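Local coordinates for protein GTP cyclohydrolase 1 type 2 homolog (Thermus thermophilus, PDB 2YYB) that is of unknown function but belongs to the GTP cyclohydrolase I type 2/NIF3 family and probably binds divalent metal ions, at residues Leu54-Asp59 / Pro232-Asp237. Sequence-based numbering, arbitrary orientation.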
loop_
_atom_site.group_PDB
_atom_site.type_symbol
_atom_site.label_atom_id
_atom_site.label_comp_id
_atom_site.label_asym_id
_atom_site.label_seq_id
_atom_site.Cartn_x
_atom_site.Cartn_y
_atom_site.Cartn_z
ATOM N N LEU A 54 -37.916 -2.247 19.059
ATOM C CA LEU A 54 -39.218 -2.298 18.426
ATOM C C LEU A 54 -40.316 -2.406 19.492
ATOM O O LEU A 54 -41.368 -1.759 19.381
ATOM C CB LEU A 54 -39.302 -3.507 17.488
ATOM C CG LEU A 54 -40.574 -3.605 16.643
ATOM C CD1 LEU A 54 -40.578 -2.470 15.667
ATOM C CD2 LEU A 54 -40.645 -4.911 15.892
ATOM N N GLU A 55 -40.065 -3.213 20.520
ATOM C CA GLU A 55 -41.028 -3.434 21.593
ATOM C C GLU A 55 -41.211 -2.207 22.476
ATOM O O GLU A 55 -42.310 -1.929 22.950
ATOM C CB GLU A 55 -40.592 -4.624 22.456
ATOM C CG GLU A 55 -41.575 -4.993 23.572
ATOM C CD GLU A 55 -42.769 -5.843 23.092
ATOM O OE1 GLU A 55 -43.428 -5.468 22.081
ATOM O OE2 GLU A 55 -43.051 -6.888 23.743
ATOM N N GLU A 56 -40.123 -1.480 22.688
ATOM C CA GLU A 56 -40.105 -0.276 23.509
ATOM C C GLU A 56 -40.427 0.965 22.681
ATOM O O GLU A 56 -40.256 2.095 23.146
ATOM C CB GLU A 56 -38.712 -0.106 24.139
ATOM C CG GLU A 56 -38.308 -1.195 25.127
ATOM C CD GLU A 56 -39.143 -1.154 26.398
ATOM O OE1 GLU A 56 -39.563 -2.244 26.873
ATOM O OE2 GLU A 56 -39.379 -0.028 26.922
ATOM N N GLU A 57 -40.870 0.760 21.446
ATOM C CA GLU A 57 -41.187 1.867 20.547
ATOM C C GLU A 57 -40.072 2.923 20.454
ATOM O O GLU A 57 -40.327 4.131 20.534
ATOM C CB GLU A 57 -42.518 2.524 20.956
ATOM C CG GLU A 57 -43.716 1.565 20.879
ATOM C CD GLU A 57 -45.040 2.201 21.276
ATOM O OE1 GLU A 57 -45.610 2.973 20.465
ATOM O OE2 GLU A 57 -45.510 1.932 22.404
ATOM N N VAL A 58 -38.832 2.470 20.277
ATOM C CA VAL A 58 -37.719 3.397 20.150
ATOM C C VAL A 58 -37.732 3.959 18.735
ATOM O O VAL A 58 -37.998 3.222 17.785
ATOM C CB VAL A 58 -36.363 2.690 20.396
ATOM C CG1 VAL A 58 -35.214 3.647 20.113
ATOM C CG2 VAL A 58 -36.282 2.225 21.817
ATOM N N ASP A 59 -37.454 5.253 18.587
ATOM C CA ASP A 59 -37.424 5.874 17.250
ATOM C C ASP A 59 -35.993 6.137 16.797
ATOM O O ASP A 59 -35.691 6.145 15.608
ATOM C CB ASP A 59 -38.153 7.233 17.238
ATOM C CG ASP A 59 -39.617 7.106 17.532
ATOM O OD1 ASP A 59 -40.256 6.211 16.935
ATOM O OD2 ASP A 59 -40.132 7.897 18.348
ATOM N N PRO A 232 -37.292 11.383 25.857
ATOM C CA PRO A 232 -37.205 10.336 26.871
ATOM C C PRO A 232 -36.347 9.210 26.275
ATOM O O PRO A 232 -36.200 9.117 25.049
ATOM C CB PRO A 232 -38.656 9.917 27.049
ATOM C CG PRO A 232 -39.241 10.154 25.677
ATOM C CD PRO A 232 -38.657 11.489 25.320
ATOM N N TRP A 233 -35.770 8.363 27.122
ATOM C CA TRP A 233 -34.963 7.273 26.597
ATOM C C TRP A 233 -35.047 6.018 27.440
ATOM O O TRP A 233 -35.478 6.056 28.587
ATOM C CB TRP A 233 -33.496 7.702 26.435
ATOM C CG TRP A 233 -32.762 7.984 27.718
ATOM C CD1 TRP A 233 -32.840 9.115 28.470
ATOM C CD2 TRP A 233 -31.849 7.107 28.407
ATOM N NE1 TRP A 233 -32.037 9.004 29.583
ATOM C CE2 TRP A 233 -31.420 7.780 29.572
ATOM C CE3 TRP A 233 -31.355 5.819 28.152
ATOM C CZ2 TRP A 233 -30.518 7.210 30.488
ATOM C CZ3 TRP A 233 -30.450 5.248 29.068
ATOM C CH2 TRP A 233 -30.046 5.948 30.220
ATOM N N VAL A 234 -34.653 4.902 26.843
ATOM C CA VAL A 234 -34.651 3.614 27.516
ATOM C C VAL A 234 -33.347 2.886 27.178
ATOM O O VAL A 234 -32.798 3.070 26.098
ATOM C CB VAL A 234 -35.836 2.758 27.055
ATOM C CG1 VAL A 234 -35.804 2.595 25.550
ATOM C CG2 VAL A 234 -35.782 1.407 27.726
ATOM N N PHE A 235 -32.836 2.084 28.108
ATOM C CA PHE A 235 -31.611 1.336 27.848
ATOM C C PHE A 235 -31.991 -0.090 27.478
ATOM O O PHE A 235 -32.723 -0.757 28.206
ATOM C CB PHE A 235 -30.683 1.318 29.069
ATOM C CG PHE A 235 -29.447 0.460 28.882
ATOM C CD1 PHE A 235 -28.432 0.847 28.014
ATOM C CD2 PHE A 235 -29.303 -0.744 29.570
ATOM C CE1 PHE A 235 -27.289 0.046 27.837
ATOM C CE2 PHE A 235 -28.168 -1.551 29.397
ATOM C CZ PHE A 235 -27.163 -1.156 28.534
ATOM N N LEU A 236 -31.492 -0.531 26.327
ATOM C CA LEU A 236 -31.751 -1.873 25.817
ATOM C C LEU A 236 -30.563 -2.736 26.214
ATOM O O LEU A 236 -29.465 -2.561 25.699
ATOM C CB LEU A 236 -31.938 -1.813 24.296
ATOM C CG LEU A 236 -33.075 -0.862 23.893
ATOM C CD1 LEU A 236 -33.223 -0.821 22.411
ATOM C CD2 LEU A 236 -34.374 -1.306 24.524
ATOM N N ASP A 237 -30.804 -3.664 27.137
ATOM C CA ASP A 237 -29.777 -4.538 27.703
ATOM C C ASP A 237 -29.609 -5.908 27.036
ATOM O O ASP A 237 -30.567 -6.663 26.906
ATOM C CB ASP A 237 -30.090 -4.730 29.182
ATOM C CG ASP A 237 -28.913 -5.225 29.970
ATOM O OD1 ASP A 237 -29.116 -5.678 31.114
ATOM O OD2 ASP A 237 -27.783 -5.150 29.457
#
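Val58 and Val234 meet methyl to methyl, with CG2 of Val58 3.8 Å from CG1 of Val234. Both side chains leave the backbone pointing toward the opposite segment. In Val234, CG1 lies between the backbone N and the carbonyl carbon (chi1 56°), and this branch takes the contact with Val58. The same CG2 of Val58 is 4.4 Å from CD1 of Leu236, so one methyl serves two residues of 232-237. Val58 and Leu236 are buried.

Glu56 adds its aliphatic part. Its CG is 4.0 Å from CD2 of Leu236, and the two side chains run past each other in opposite directions. The Glu56 side chain, bent at chi2 (-68°), crosses that of Val234 at about a right angle. OE2 of Glu56 lies 4.0 Å from CG2 of Val234, a van der Waals contact. No hydrogen bond joins the two segments.

Glu56 and Val58 flank Glu57 in the turn that ends helix 47-55. Glu57, with positive phi, is the C-prime residue of a Schellman motif. Val58 N pairs with Ala53 O, and Glu57 N makes a weak bond to Leu54 O.

The contact joins the turn that follows helix 47-55 to Leu236 and to strand 233-235, an outermost strand of the five-stranded mixed sheet within this chain. Val234 is bonded through its backbone to Val39 and Ala41 of the parallel strand 39-42. Leu236 also packs on Ile49 and Ala53 of helix 47-55, while Trp233 points away from 54-59 and packs on helix 216-229. The helices thus cover opposite faces of this edge strand.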